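Local coordinates for glycosyl hydrolases family 2, sugar binding domain protein (Bacteroides uniformis str. 3978 T3 ii, PDB 6D1P) that probably hydrolyses O-glycosidic bonds, as a gut-bacterial beta-glucuronidase of glycosyl hydrolase family 2, at residues R461-R467 / V475-T481; R309-K313 / N503-L509; Q367-L373 / Q413-S419; A403-T408 / E449-A454. All coordinates share one frame; numbering follows the deposited sequence.

All four contacts belong to the TIM barrel. Contact 1 pairs two of its strands and touches each of the others. Y478 of contact 1 is probably hydrogen-bonded to contact 2 through its backbone N and O, with Y478 N 2.9 Å from R507 O and Y478 O 3.0 Å from L509 N; the two centres are about 10 Å apart. R461 NH2 reaches the backbone oxygens of R415 and H417 in contact 3, 3.0 Å from H417 O, and T463 OG1 meets H451 ND1 of contact 4 at 2.7 Å. Contacts 3 and 4 share helix 397-414, yet their nearest atoms stay about 5 Å apart. A glycerol, probably from crystallisation, lies about 3 Å from the R466 side chain.

Contact 1: R461-R467 / V475-T481; sequences RSTAIRR and VDVYSPT. With SCN (thiocyanate ion), chain I.
Two neighbouring parallel strands of the TIM barrel, 462-466 and 477-479, meet through the backbones of T463, I465 and R467 on one side and V477 and S479 on the other. Their axes approach to 5.1 Å. V477 N donates to T463 O (2.9 Å), I465 N only weakly to V477 O, S479 N to I465 O (3.2 Å) and R467 N to S479 O (2.8 Å), the regular alternation of a parallel pair. At its start, side chains continue the pattern: T463 N gives a nearly straight bond (2.9 Å, 169°) to the anti lone pair of D476 OD2, while D476 N donates to T463 OG1 at 3.1 Å. With chi1 at 66°, OG1 lies between the backbone N and the carbonyl carbon, within reach of the D476 N-H. Both side chains are also held by helix 440-457, T463 by H451 and D476 by H455. Seven residues without helix or strand join the two segments, in place of the helix that usually links successive strands of a TIM barrel. I465 and Y478 turn to one face of the sheet, where I465 CG1 meets the edge of the tyrosine ring at CD1 (3.9 Å); Y478 OH bonds to E469. A464, R466, V477 and S479 occupy the opposite face. The extended R466 side chain passes S479 OG and carries its guanidinium to E428, a salt bridge, and to A511 O. R467, paired with D430 at its tip, lays CG and CD alongside T481, with CG 3.7 Å from CG2, and T481 OG1 weakly bonds the nitrogen of a thiocyanate ion, probably from the crystallisation liquor.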
# COMPACT_ATOMS: atom_id res chain seq x y z
N ARG A 461 -43.38 -9.01 5.64
CA ARG A 461 -42.25 -9.51 6.42
C ARG A 461 -42.06 -8.66 7.66
O ARG A 461 -42.58 -7.55 7.77
CB ARG A 461 -40.98 -9.55 5.58
CG ARG A 461 -41.06 -10.55 4.43
CD ARG A 461 -39.70 -10.71 3.79
NE ARG A 461 -39.66 -11.68 2.70
CZ ARG A 461 -40.14 -11.46 1.49
NH1 ARG A 461 -40.75 -10.32 1.21
NH2 ARG A 461 -40.03 -12.40 0.56
N SER A 462 -41.33 -9.21 8.62
CA SER A 462 -41.07 -8.51 9.88
C SER A 462 -39.71 -7.82 9.87
O SER A 462 -38.74 -8.31 9.26
CB SER A 462 -41.17 -9.46 11.07
OG SER A 462 -42.51 -9.86 11.26
N THR A 463 -39.64 -6.68 10.55
CA THR A 463 -38.39 -5.98 10.80
C THR A 463 -37.76 -6.49 12.09
O THR A 463 -38.45 -6.90 13.03
CB THR A 463 -38.60 -4.47 10.90
OG1 THR A 463 -39.39 -4.17 12.05
CG2 THR A 463 -39.28 -3.93 9.66
N ALA A 464 -36.43 -6.48 12.10
CA ALA A 464 -35.65 -6.84 13.28
C ALA A 464 -34.49 -5.84 13.44
O ALA A 464 -34.12 -5.15 12.48
CB ALA A 464 -35.11 -8.28 13.18
N ILE A 465 -33.94 -5.76 14.66
CA ILE A 465 -32.59 -5.23 14.89
C ILE A 465 -31.95 -6.06 15.99
O ILE A 465 -32.59 -6.88 16.64
CB ILE A 465 -32.56 -3.74 15.29
CG1 ILE A 465 -33.32 -3.52 16.60
CG2 ILE A 465 -33.05 -2.85 14.14
CD1 ILE A 465 -33.34 -2.08 17.11
N ARG A 466 -30.66 -5.81 16.21
CA ARG A 466 -29.88 -6.49 17.24
C ARG A 466 -29.16 -5.48 18.12
O ARG A 466 -28.48 -4.58 17.62
CB ARG A 466 -28.85 -7.47 16.63
CG ARG A 466 -28.14 -8.28 17.73
CD ARG A 466 -27.01 -9.19 17.28
NE ARG A 466 -26.28 -9.62 18.46
CZ ARG A 466 -25.26 -8.95 18.98
NH1 ARG A 466 -24.83 -7.85 18.38
NH2 ARG A 466 -24.66 -9.38 20.09
N ARG A 467 -29.32 -5.62 19.44
CA ARG A 467 -28.57 -4.89 20.46
C ARG A 467 -28.72 -3.37 20.28
O ARG A 467 -27.80 -2.68 19.83
CB ARG A 467 -27.09 -5.27 20.45
CG ARG A 467 -26.44 -5.10 21.80
CD ARG A 467 -24.95 -5.10 21.73
NE ARG A 467 -24.43 -3.73 21.56
CZ ARG A 467 -23.17 -3.39 21.79
NH1 ARG A 467 -22.32 -4.32 22.19
NH2 ARG A 467 -22.76 -2.13 21.65
N VAL A 475 -39.21 -2.16 16.39
CA VAL A 475 -39.28 -3.17 15.34
C VAL A 475 -40.23 -4.31 15.71
O VAL A 475 -40.73 -4.38 16.84
CB VAL A 475 -37.89 -3.77 15.05
CG1 VAL A 475 -36.94 -2.70 14.58
CG2 VAL A 475 -37.37 -4.45 16.31
N ASP A 476 -40.45 -5.23 14.77
CA ASP A 476 -41.29 -6.37 15.09
C ASP A 476 -40.55 -7.38 15.96
O ASP A 476 -41.09 -7.83 16.98
CB ASP A 476 -41.79 -7.02 13.80
CG ASP A 476 -42.56 -6.04 12.95
OD1 ASP A 476 -43.54 -5.46 13.47
OD2 ASP A 476 -42.18 -5.85 11.77
N VAL A 477 -39.31 -7.73 15.62
CA VAL A 477 -38.56 -8.77 16.32
C VAL A 477 -37.23 -8.20 16.82
O VAL A 477 -36.54 -7.48 16.10
CB VAL A 477 -38.34 -10.00 15.43
CG1 VAL A 477 -37.62 -11.07 16.21
CG2 VAL A 477 -39.68 -10.54 14.92
N TYR A 478 -36.87 -8.56 18.05
CA TYR A 478 -35.72 -7.95 18.70
C TYR A 478 -34.77 -9.01 19.23
O TYR A 478 -35.21 -10.03 19.78
CB TYR A 478 -36.14 -7.04 19.85
CG TYR A 478 -34.95 -6.42 20.52
CD1 TYR A 478 -34.26 -5.40 19.91
CD2 TYR A 478 -34.49 -6.89 21.75
CE1 TYR A 478 -33.15 -4.83 20.49
CE2 TYR A 478 -33.38 -6.32 22.35
CZ TYR A 478 -32.71 -5.29 21.70
OH TYR A 478 -31.60 -4.69 22.25
N SER A 479 -33.47 -8.76 19.08
CA SER A 479 -32.42 -9.57 19.66
C SER A 479 -31.59 -8.71 20.60
O SER A 479 -31.06 -7.67 20.18
CB SER A 479 -31.51 -10.16 18.57
OG SER A 479 -30.45 -10.89 19.16
N PRO A 480 -31.43 -9.08 21.87
CA PRO A 480 -30.43 -8.40 22.70
C PRO A 480 -29.08 -9.04 22.50
O PRO A 480 -28.94 -9.85 21.58
CB PRO A 480 -30.96 -8.60 24.12
CG PRO A 480 -31.66 -9.97 24.03
CD PRO A 480 -32.24 -10.05 22.63
N THR A 481 -28.09 -8.73 23.34
CA THR A 481 -26.80 -9.39 23.26
C THR A 481 -26.72 -10.39 24.40
O THR A 481 -26.88 -10.02 25.56
CB THR A 481 -25.63 -8.38 23.31
OG1 THR A 481 -24.38 -9.07 23.34
CG2 THR A 481 -25.71 -7.46 24.51
S SCN I . -23.34 -11.93 27.88
C SCN I . -23.24 -10.33 27.12
N SCN I . -23.09 -9.38 26.43

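Contact 2: R309-K313 / N503-L509; sequences RFEEK and NATTRFL
R507 NE donates to F310 O at 2.8 Å, and K313 N to T506 O at the same distance of 2.8 Å, so the segment is tied to the loop 503-509 at F310 and again at K313. The second bond is nearly straight (172°). The first is less regular: NE stands 43° above the carbonyl plane of F310, and the oxygen is somewhat tilted from the guanidinium plane. K313 starts away from the loop but bends at chi2 (-69°), which swings its amine back to a weak bond with T505 O and to within 2.5 Å of N503 O, a distance short enough to be doubtful in detail. One face of the R507 guanidinium looks at E312 N, and a water at its edge donates to E312 OE1 (3.0 Å) while accepting weakly from R507 NH2. E312 OE1 and R507 NH1 would attract only at longer range, 4.6 Å apart, with no N-H aimed at the oxygen. Packing takes over around these bonds: T506 CG2 presses on the E312 carboxylate, 3.4 Å from OE2, the aliphatic R507 CD rests 3.8 Å from F310 CB, and L509 CD2 lies near the F310 ring. F310 closes strand 308-310, which pairs with 316-318, and its side chain reaches I421, L422 and V477; L509 packs on L422 and V477, where the loop leaving helix 494-503 runs into barrel strand 510-511.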
# COMPACT_ATOMS: atom_id res chain seq x y z
N ARG A 309 -45.11 -16.77 11.44
CA ARG A 309 -45.69 -15.97 12.51
C ARG A 309 -44.73 -15.99 13.68
O ARG A 309 -44.27 -17.06 14.09
CB ARG A 309 -47.08 -16.53 12.89
CG ARG A 309 -47.63 -16.10 14.25
CD ARG A 309 -49.12 -16.52 14.43
NE ARG A 309 -49.30 -17.92 14.82
CZ ARG A 309 -49.29 -18.35 16.08
NH1 ARG A 309 -49.10 -17.48 17.06
NH2 ARG A 309 -49.45 -19.64 16.36
N PHE A 310 -44.42 -14.81 14.20
CA PHE A 310 -43.71 -14.68 15.46
C PHE A 310 -44.74 -14.39 16.54
O PHE A 310 -45.41 -13.35 16.48
CB PHE A 310 -42.66 -13.58 15.40
CG PHE A 310 -41.52 -13.87 14.47
CD1 PHE A 310 -40.39 -14.54 14.93
CD2 PHE A 310 -41.58 -13.50 13.14
CE1 PHE A 310 -39.34 -14.83 14.07
CE2 PHE A 310 -40.53 -13.78 12.28
CZ PHE A 310 -39.42 -14.45 12.74
N GLU A 311 -44.88 -15.30 17.50
CA GLU A 311 -45.91 -15.18 18.52
C GLU A 311 -45.43 -14.25 19.62
O GLU A 311 -44.29 -14.35 20.09
CB GLU A 311 -46.28 -16.56 19.10
CG GLU A 311 -47.61 -16.61 19.89
CD GLU A 311 -48.09 -18.05 20.19
OE1 GLU A 311 -47.33 -18.87 20.76
OE2 GLU A 311 -49.26 -18.37 19.87
N GLU A 312 -46.31 -13.33 20.02
CA GLU A 312 -46.01 -12.42 21.12
C GLU A 312 -45.71 -13.20 22.38
O GLU A 312 -46.51 -14.03 22.81
CB GLU A 312 -47.19 -11.48 21.33
CG GLU A 312 -46.97 -10.45 22.41
CD GLU A 312 -47.90 -9.27 22.22
OE1 GLU A 312 -48.82 -9.40 21.38
OE2 GLU A 312 -47.70 -8.23 22.87
N LYS A 313 -44.53 -12.95 22.96
CA LYS A 313 -44.06 -13.71 24.13
C LYS A 313 -43.99 -15.21 23.86
O LYS A 313 -43.97 -16.02 24.80
CB LYS A 313 -44.93 -13.44 25.36
CG LYS A 313 -44.99 -12.01 25.84
CD LYS A 313 -43.65 -11.56 26.42
CE LYS A 313 -43.68 -10.12 26.90
NZ LYS A 313 -42.33 -9.72 27.38
N ASN A 503 -38.66 -12.68 28.29
CA ASN A 503 -39.63 -11.92 29.09
C ASN A 503 -39.57 -10.41 28.83
O ASN A 503 -40.55 -9.72 29.10
CB ASN A 503 -39.43 -12.22 30.58
CG ASN A 503 -39.88 -13.64 30.95
OD1 ASN A 503 -40.70 -14.21 30.25
ND2 ASN A 503 -39.31 -14.22 32.00
N ALA A 504 -38.46 -9.90 28.28
CA ALA A 504 -38.20 -8.46 28.23
C ALA A 504 -38.58 -7.80 26.91
O ALA A 504 -38.30 -6.61 26.72
CB ALA A 504 -36.73 -8.17 28.52
N THR A 505 -39.20 -8.52 25.98
CA THR A 505 -39.47 -7.91 24.69
C THR A 505 -40.64 -8.64 24.06
O THR A 505 -40.86 -9.82 24.32
CB THR A 505 -38.23 -7.96 23.77
OG1 THR A 505 -38.48 -7.24 22.55
CG2 THR A 505 -37.85 -9.41 23.42
N THR A 506 -41.38 -7.92 23.22
CA THR A 506 -42.60 -8.48 22.65
C THR A 506 -42.31 -9.77 21.89
O THR A 506 -42.89 -10.83 22.17
CB THR A 506 -43.25 -7.45 21.73
OG1 THR A 506 -43.23 -6.18 22.37
CG2 THR A 506 -44.69 -7.85 21.42
N ARG A 507 -41.41 -9.69 20.91
CA ARG A 507 -41.04 -10.82 20.07
C ARG A 507 -39.53 -10.96 20.09
O ARG A 507 -38.82 -10.03 19.67
CB ARG A 507 -41.56 -10.64 18.64
CG ARG A 507 -43.04 -10.77 18.53
CD ARG A 507 -43.53 -10.31 17.18
NE ARG A 507 -44.94 -10.65 17.00
CZ ARG A 507 -45.96 -9.91 17.43
NH1 ARG A 507 -45.74 -8.77 18.08
NH2 ARG A 507 -47.21 -10.31 17.20
N PHE A 508 -39.06 -12.10 20.58
CA PHE A 508 -37.65 -12.31 20.90
C PHE A 508 -37.03 -13.28 19.91
O PHE A 508 -37.66 -14.25 19.48
CB PHE A 508 -37.51 -12.84 22.32
CG PHE A 508 -36.11 -13.27 22.69
CD1 PHE A 508 -35.66 -14.55 22.41
CD2 PHE A 508 -35.27 -12.40 23.38
CE1 PHE A 508 -34.39 -14.96 22.78
CE2 PHE A 508 -34.01 -12.80 23.76
CZ PHE A 508 -33.56 -14.08 23.46
N LEU A 509 -35.77 -13.02 19.57
CA LEU A 509 -35.00 -13.91 18.71
C LEU A 509 -33.55 -13.75 19.12
O LEU A 509 -33.06 -12.62 19.18
CB LEU A 509 -35.22 -13.55 17.24
CG LEU A 509 -34.53 -14.39 16.17
CD1 LEU A 509 -34.75 -15.88 16.42
CD2 LEU A 509 -35.04 -13.98 14.80
O HOH W 1 -49.31 -8.18 18.68

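Contact 3: Q367-L373 / Q413-S419; sequences QQSGIIL and QHRNHPS
Q367 reaches across to Q413 with its side chain fully extended (chi1 174°, chi2 174°), which brings NE2 to a nearly straight 3.0 Å bond with Q413 OE1. The acceptor lies in the Q367 amide plane, though the two amides are turned 63° apart. The same NE2 donates to a water that also lies 2.7 Å from H414 NE2 and donates to Q368 O, so one solvent molecule knits three residues together within a buried contact. Q368 O further stands at the edge of the H414 ring, 3.4 Å from CE1. S369 then takes the N-cap of helix 370-379, its OG accepting from I371 N at 3.0 Å. In the TIM barrel this helix and 397-414 come directly before and after strand 382-386, whose E385 bonds H414 ND1 and fixes the turn of the imidazole. One turn further, L373 inserts between two histidines. Its CG sits over one face of H414, 3.6 Å from the ring centroid, in a CH-pi contact displaced toward the rim; its CB sits over the centre of the H417 ring at 3.5 Å. H414 and H417 are the first and last residues of a type I turn, closed by H417 N to H414 O. D377 of helix 370-379 anchors this end of the second segment, with one carboxylate oxygen bonded to H417 ND1 and the other to S419 OG.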
# COMPACT_ATOMS: atom_id res chain seq x y z
N GLN A 367 -26.68 -6.74 2.93
CA GLN A 367 -27.15 -7.50 1.79
C GLN A 367 -26.01 -8.32 1.18
O GLN A 367 -24.91 -7.80 0.95
CB GLN A 367 -27.73 -6.55 0.74
CG GLN A 367 -28.12 -7.21 -0.57
CD GLN A 367 -28.83 -6.26 -1.52
OE1 GLN A 367 -29.19 -5.12 -1.15
NE2 GLN A 367 -29.03 -6.71 -2.75
N GLN A 368 -26.28 -9.60 0.92
CA GLN A 368 -25.26 -10.48 0.35
C GLN A 368 -25.66 -10.88 -1.06
O GLN A 368 -26.77 -10.59 -1.51
CB GLN A 368 -25.04 -11.70 1.26
CG GLN A 368 -24.51 -11.30 2.62
CD GLN A 368 -23.83 -12.40 3.39
OE1 GLN A 368 -23.84 -13.56 3.00
NE2 GLN A 368 -23.22 -12.02 4.51
N SER A 369 -24.71 -11.50 -1.77
CA SER A 369 -24.89 -11.92 -3.16
C SER A 369 -26.22 -12.65 -3.39
O SER A 369 -26.60 -13.52 -2.61
CB SER A 369 -23.74 -12.85 -3.58
OG SER A 369 -24.05 -13.53 -4.78
N GLY A 370 -26.89 -12.30 -4.49
CA GLY A 370 -28.10 -13.01 -4.89
C GLY A 370 -27.90 -14.51 -5.01
O GLY A 370 -28.86 -15.27 -4.85
N ILE A 371 -26.66 -14.95 -5.28
CA ILE A 371 -26.36 -16.38 -5.33
C ILE A 371 -26.65 -17.03 -3.99
O ILE A 371 -27.11 -18.18 -3.93
CB ILE A 371 -24.90 -16.61 -5.77
CG1 ILE A 371 -24.67 -15.93 -7.11
CG2 ILE A 371 -24.60 -18.08 -5.88
CD1 ILE A 371 -23.22 -15.81 -7.50
N ILE A 372 -26.37 -16.32 -2.90
CA ILE A 372 -26.63 -16.87 -1.57
C ILE A 372 -28.13 -17.00 -1.34
O ILE A 372 -28.61 -17.99 -0.77
CB ILE A 372 -25.97 -16.00 -0.50
CG1 ILE A 372 -24.45 -15.90 -0.76
CG2 ILE A 372 -26.31 -16.53 0.89
CD1 ILE A 372 -23.70 -17.15 -0.46
N LEU A 373 -28.90 -15.99 -1.77
CA LEU A 373 -30.35 -16.02 -1.60
C LEU A 373 -30.95 -17.19 -2.38
O LEU A 373 -31.77 -17.95 -1.84
CB LEU A 373 -30.94 -14.69 -2.06
CG LEU A 373 -30.85 -13.49 -1.10
CD1 LEU A 373 -31.83 -13.72 0.02
CD2 LEU A 373 -29.43 -13.22 -0.53
N GLN A 413 -34.87 -5.82 -4.16
CA GLN A 413 -34.08 -6.77 -4.92
C GLN A 413 -34.22 -8.21 -4.42
O GLN A 413 -33.96 -9.14 -5.18
CB GLN A 413 -32.60 -6.35 -4.90
CG GLN A 413 -32.31 -5.18 -5.86
CD GLN A 413 -30.99 -4.45 -5.58
OE1 GLN A 413 -30.06 -5.00 -5.01
NE2 GLN A 413 -30.93 -3.20 -5.99
N HIS A 414 -34.63 -8.42 -3.17
CA HIS A 414 -34.73 -9.76 -2.61
C HIS A 414 -36.13 -10.18 -2.17
O HIS A 414 -36.29 -11.29 -1.65
CB HIS A 414 -33.78 -9.91 -1.42
CG HIS A 414 -32.34 -9.96 -1.80
ND1 HIS A 414 -31.32 -10.03 -0.88
CD2 HIS A 414 -31.74 -9.96 -3.02
CE1 HIS A 414 -30.16 -10.06 -1.51
NE2 HIS A 414 -30.39 -10.03 -2.81
N ARG A 415 -37.15 -9.34 -2.38
CA ARG A 415 -38.46 -9.66 -1.81
C ARG A 415 -39.09 -10.91 -2.41
O ARG A 415 -39.97 -11.50 -1.78
CB ARG A 415 -39.40 -8.50 -1.99
CG ARG A 415 -39.64 -8.13 -3.41
CD ARG A 415 -40.55 -6.94 -3.41
NE ARG A 415 -40.48 -6.12 -4.60
CZ ARG A 415 -40.86 -4.85 -4.61
NH1 ARG A 415 -41.33 -4.31 -3.50
NH2 ARG A 415 -40.78 -4.12 -5.72
N ASN A 416 -38.70 -11.33 -3.61
CA ASN A 416 -39.29 -12.53 -4.19
C ASN A 416 -38.74 -13.81 -3.58
O ASN A 416 -39.27 -14.89 -3.87
CB ASN A 416 -39.06 -12.56 -5.71
CG ASN A 416 -39.79 -11.44 -6.45
OD1 ASN A 416 -40.58 -10.70 -5.86
ND2 ASN A 416 -39.53 -11.33 -7.74
N HIS A 417 -37.71 -13.73 -2.74
CA HIS A 417 -37.14 -14.95 -2.18
C HIS A 417 -38.00 -15.44 -1.02
O HIS A 417 -38.15 -14.71 -0.03
CB HIS A 417 -35.72 -14.71 -1.71
CG HIS A 417 -34.77 -14.43 -2.82
ND1 HIS A 417 -34.25 -15.42 -3.63
CD2 HIS A 417 -34.25 -13.26 -3.28
CE1 HIS A 417 -33.46 -14.88 -4.54
NE2 HIS A 417 -33.44 -13.57 -4.34
N PRO A 418 -38.56 -16.64 -1.10
CA PRO A 418 -39.33 -17.15 0.04
C PRO A 418 -38.47 -17.38 1.27
O PRO A 418 -39.00 -17.36 2.38
CB PRO A 418 -39.93 -18.45 -0.49
CG PRO A 418 -38.99 -18.88 -1.56
CD PRO A 418 -38.50 -17.61 -2.20
N SER A 419 -37.15 -17.59 1.11
CA SER A 419 -36.31 -17.85 2.27
C SER A 419 -36.29 -16.69 3.25
O SER A 419 -36.00 -16.90 4.43
CB SER A 419 -34.88 -18.20 1.83
OG SER A 419 -34.25 -17.11 1.18
O HOH W 2 -27.85 -9.32 -3.57

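Contact 4: A403-T408 / E449-A454; sequences ARRMLT and ELHDLA
R404 crosses to the other helix atom by atom, beginning with CB, 4.1 Å from L453 CD2. CG follows at 4.3 Å from L450 CD2, and CD comes beside E449 OE2. The chain is extended from CG to NE (chi2 169°), and the guanidinium ends edge-on to the E449 carboxylate, their planes 27° apart. NH2 donates to the syn lone pair of E449 OE1 at 3.0 Å, while NE pairs with OE2 at an unusually short distance that deserves caution. This side-on, two-nitrogen salt bridge uses one side of the guanidinium; NH1 is bonded to N401, a turn back on its own helix. Behind it L407 CD2 wedges between L450 CD2 (3.9 Å) and A454 CB (4.1 Å), also touching L450 O. T408 OG1 donates to R404 O at 2.8 Å and lies 4.0 Å from L453 CD2. The helix segments run roughly parallel, 10.5 Å apart at a crossing angle of -27°, and L407 reaches inward to L425. Such near-parallel neighbours belong to the outer helical layer of a TIM barrel, here helices 397-414 and 440-457 on either side of strand 420-432 in the chain.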
# COMPACT_ATOMS: atom_id res chain seq x y z
N ALA A 403 -28.65 4.78 4.03
CA ALA A 403 -29.41 3.75 4.73
C ALA A 403 -30.81 3.58 4.13
O ALA A 403 -31.25 2.45 3.89
CB ALA A 403 -29.49 4.09 6.22
N ARG A 404 -31.50 4.69 3.85
CA ARG A 404 -32.80 4.58 3.19
C ARG A 404 -32.66 3.92 1.83
O ARG A 404 -33.48 3.08 1.44
CB ARG A 404 -33.45 5.95 3.03
CG ARG A 404 -33.66 6.72 4.31
CD ARG A 404 -34.06 8.16 3.98
NE ARG A 404 -34.35 8.95 5.16
CZ ARG A 404 -33.72 10.08 5.49
NH1 ARG A 404 -32.75 10.58 4.71
NH2 ARG A 404 -34.07 10.73 6.60
N ARG A 405 -31.61 4.29 1.08
CA ARG A 405 -31.42 3.71 -0.24
C ARG A 405 -31.10 2.22 -0.15
O ARG A 405 -31.62 1.42 -0.94
CB ARG A 405 -30.30 4.45 -0.98
CG ARG A 405 -30.11 4.01 -2.41
CD ARG A 405 -29.11 4.94 -3.12
NE ARG A 405 -27.76 4.84 -2.56
CZ ARG A 405 -27.18 5.79 -1.84
NH1 ARG A 405 -27.82 6.92 -1.59
NH2 ARG A 405 -25.93 5.62 -1.37
N MET A 406 -30.23 1.82 0.78
CA MET A 406 -29.86 0.41 0.81
C MET A 406 -31.01 -0.44 1.36
O MET A 406 -31.24 -1.56 0.87
CB MET A 406 -28.57 0.22 1.62
CG MET A 406 -27.36 0.85 0.92
SD MET A 406 -25.76 0.51 1.67
CE MET A 406 -25.39 -1.14 1.08
N LEU A 407 -31.76 0.07 2.33
CA LEU A 407 -32.95 -0.66 2.78
C LEU A 407 -33.90 -0.87 1.61
O LEU A 407 -34.38 -1.99 1.38
CB LEU A 407 -33.64 0.08 3.92
CG LEU A 407 -34.89 -0.63 4.43
CD1 LEU A 407 -34.57 -2.02 4.90
CD2 LEU A 407 -35.51 0.19 5.54
N THR A 408 -34.14 0.20 0.85
CA THR A 408 -35.02 0.12 -0.32
C THR A 408 -34.50 -0.89 -1.33
O THR A 408 -35.26 -1.74 -1.82
CB THR A 408 -35.14 1.51 -0.95
OG1 THR A 408 -35.74 2.40 0.01
CG2 THR A 408 -35.98 1.47 -2.21
N GLU A 449 -38.18 5.77 11.47
CA GLU A 449 -38.41 6.04 10.05
C GLU A 449 -38.10 4.82 9.20
O GLU A 449 -38.83 4.50 8.25
CB GLU A 449 -37.56 7.24 9.59
CG GLU A 449 -37.65 7.50 8.08
CD GLU A 449 -36.72 8.61 7.56
OE1 GLU A 449 -36.17 9.40 8.36
OE2 GLU A 449 -36.55 8.68 6.33
N LEU A 450 -36.99 4.14 9.50
CA LEU A 450 -36.59 2.96 8.74
C LEU A 450 -37.59 1.82 8.93
O LEU A 450 -37.96 1.16 7.97
CB LEU A 450 -35.18 2.50 9.13
CG LEU A 450 -34.01 3.37 8.62
CD1 LEU A 450 -32.65 2.85 9.15
CD2 LEU A 450 -33.98 3.45 7.10
N HIS A 451 -38.06 1.61 10.16
CA HIS A 451 -39.08 0.58 10.37
C HIS A 451 -40.33 0.85 9.53
O HIS A 451 -40.86 -0.06 8.89
CB HIS A 451 -39.43 0.47 11.85
CG HIS A 451 -40.65 -0.36 12.10
ND1 HIS A 451 -40.61 -1.73 12.22
CD2 HIS A 451 -41.96 -0.01 12.24
CE1 HIS A 451 -41.84 -2.18 12.44
NE2 HIS A 451 -42.66 -1.16 12.46
N ASP A 452 -40.78 2.11 9.51
CA ASP A 452 -41.97 2.45 8.73
C ASP A 452 -41.71 2.29 7.24
O ASP A 452 -42.60 1.88 6.49
CB ASP A 452 -42.41 3.88 9.04
CG ASP A 452 -42.91 4.04 10.44
OD1 ASP A 452 -43.41 3.06 10.99
OD2 ASP A 452 -42.78 5.15 11.01
N LEU A 453 -40.49 2.62 6.80
CA LEU A 453 -40.16 2.48 5.39
C LEU A 453 -40.22 1.02 4.96
O LEU A 453 -40.77 0.69 3.90
CB LEU A 453 -38.77 3.07 5.11
CG LEU A 453 -38.19 3.00 3.69
CD1 LEU A 453 -39.19 3.56 2.71
CD2 LEU A 453 -36.85 3.77 3.56
N ALA A 454 -39.66 0.12 5.78
CA ALA A 454 -39.70 -1.31 5.47
C ALA A 454 -41.13 -1.83 5.46
O ALA A 454 -41.56 -2.50 4.51
CB ALA A 454 -38.85 -2.08 6.48